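Local coordinates for protein replicative DNA helicase (Mycobacterium tuberculosis, PDB 2R5U) that probably unwinds duplex DNA ahead of the replisome as a processive ATP-dependent 5'-3' hexameric helicase, and is represented here by its N-terminal domain, at residues A32-V37 with P63-V68. Sequence-based numbering, arbitrary orientation.
Sequences AAEQSV and PAHQNV
A buried histidine-carboxylate hydrogen bond between Glu34 and His65 joins two helices of the all-helical DnaB N-terminal domain. Glu34 lies near the start of helix 31-43 and His65 in the first turn of helix 63-77. Their CA atoms, 7.1 Å apart, are the nearest pair across the two segments. His65 ND1 donates to Glu34 OE1 at 2.7 Å. The bond is fairly straight, with an N-H...O angle of 160°, and the oxygen lies close to the imidazole plane. Glu34 accepts with its anti lone pair, the one turned away from its other oxygen. The carboxylate is strongly twisted against the ring, with 73° between the planes.

The Glu34 chain runs extended beyond CG (chi2 -174°), which carries the carboxylate out to the edge of the ring. Its CB also packs near the imidazole, 3.4 Å from His65 ND1. Gln35 adds a looser contact from the same helix. Its aliphatic CG lies obliquely to the ring, 3.9 Å from His65 CE1, so here the glutamine touches through carbon and not through its amide.

The carboxylate has further partners in the residues leading into helix 63-77. Tyr61 N donates to OE2, and Arg62 N makes a weak hydrogen bond to OE1. At the second ring nitrogen, His65 NE2 forms a weak hydrogen bond with Tyr105 OH. Phe60 packs on both Glu34 and His65.

Glu34 thus ties helix 31-43 both to the first turn of helix 63-77, through His65, and to the backbone just before it. The short bond at ND1 and the weak one at NE2 together probably limit rotation of the imidazole. The nearby carboxylate probably polarises the ring and may raise its proton affinity.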
# COMPACT_ATOMS: atom_id res chain seq x y z
N ALA B 32 31.73 16.83 17.85
CA ALA B 32 33.12 17.18 17.63
C ALA B 32 33.93 15.90 17.38
O ALA B 32 34.74 15.86 16.45
CB ALA B 32 33.68 17.94 18.82
N ALA B 33 33.73 14.88 18.21
CA ALA B 33 34.46 13.62 18.05
C ALA B 33 34.09 12.90 16.73
O ALA B 33 34.95 12.30 16.08
CB ALA B 33 34.29 12.73 19.26
N GLU B 34 32.82 13.00 16.32
CA GLU B 34 32.41 12.46 15.01
C GLU B 34 33.17 13.12 13.85
O GLU B 34 33.57 12.45 12.89
CB GLU B 34 30.90 12.61 14.76
CG GLU B 34 30.03 11.72 15.68
CD GLU B 34 28.54 11.73 15.39
OE1 GLU B 34 28.07 12.26 14.36
OE2 GLU B 34 27.81 11.13 16.23
N GLN B 35 33.29 14.44 13.91
CA GLN B 35 34.01 15.22 12.88
C GLN B 35 35.47 14.80 12.80
O GLN B 35 35.96 14.54 11.72
CB GLN B 35 33.86 16.72 13.16
CG GLN B 35 32.46 17.26 12.89
CD GLN B 35 32.24 18.66 13.44
OE1 GLN B 35 32.98 19.13 14.31
NE2 GLN B 35 31.21 19.31 12.96
N SER B 36 36.12 14.71 13.95
CA SER B 36 37.53 14.30 14.05
C SER B 36 37.79 12.88 13.51
O SER B 36 38.81 12.64 12.84
CB SER B 36 38.01 14.40 15.50
OG SER B 36 38.00 15.75 15.96
N VAL B 37 36.88 11.95 13.82
CA VAL B 37 36.94 10.59 13.26
C VAL B 37 36.90 10.60 11.73
O VAL B 37 37.73 9.94 11.07
CB VAL B 37 35.80 9.67 13.76
CG1 VAL B 37 35.75 8.39 12.92
CG2 VAL B 37 36.04 9.29 15.17
N PRO B 63 23.06 12.08 10.75
CA PRO B 63 22.88 11.38 9.47
C PRO B 63 23.94 11.70 8.39
O PRO B 63 24.43 10.79 7.73
CB PRO B 63 21.48 11.83 9.02
CG PRO B 63 20.77 12.14 10.29
CD PRO B 63 21.80 12.73 11.19
N ALA B 64 24.31 12.97 8.22
CA ALA B 64 25.37 13.35 7.28
C ALA B 64 26.69 12.61 7.58
O ALA B 64 27.37 12.18 6.66
CB ALA B 64 25.60 14.86 7.28
N HIS B 65 27.02 12.47 8.87
CA HIS B 65 28.21 11.78 9.30
C HIS B 65 28.16 10.28 9.00
O HIS B 65 29.14 9.72 8.56
CB HIS B 65 28.53 12.03 10.77
CG HIS B 65 28.82 13.46 11.09
ND1 HIS B 65 28.92 13.93 12.37
CD2 HIS B 65 29.03 14.53 10.28
CE1 HIS B 65 29.21 15.22 12.35
NE2 HIS B 65 29.28 15.61 11.09
N GLN B 66 27.00 9.64 9.24
CA GLN B 66 26.84 8.22 8.87
C GLN B 66 27.04 8.02 7.37
O GLN B 66 27.64 7.04 6.96
CB GLN B 66 25.47 7.64 9.27
CG GLN B 66 25.44 6.09 9.21
CD GLN B 66 26.34 5.45 10.25
OE1 GLN B 66 27.29 4.72 9.92
NE2 GLN B 66 26.07 5.75 11.52
N ASN B 67 26.51 8.93 6.57
CA ASN B 67 26.61 8.86 5.11
C ASN B 67 28.08 8.90 4.70
O ASN B 67 28.52 8.11 3.85
CB ASN B 67 25.89 10.03 4.43
CG ASN B 67 24.34 9.96 4.52
OD1 ASN B 67 23.75 8.89 4.70
ND2 ASN B 67 23.70 11.10 4.34
N VAL B 68 28.83 9.83 5.29
CA VAL B 68 30.25 9.98 4.95
C VAL B 68 30.99 8.71 5.34
O VAL B 68 31.73 8.15 4.52
CB VAL B 68 30.89 11.20 5.63
CG1 VAL B 68 32.42 11.24 5.34
CG2 VAL B 68 30.21 12.47 5.11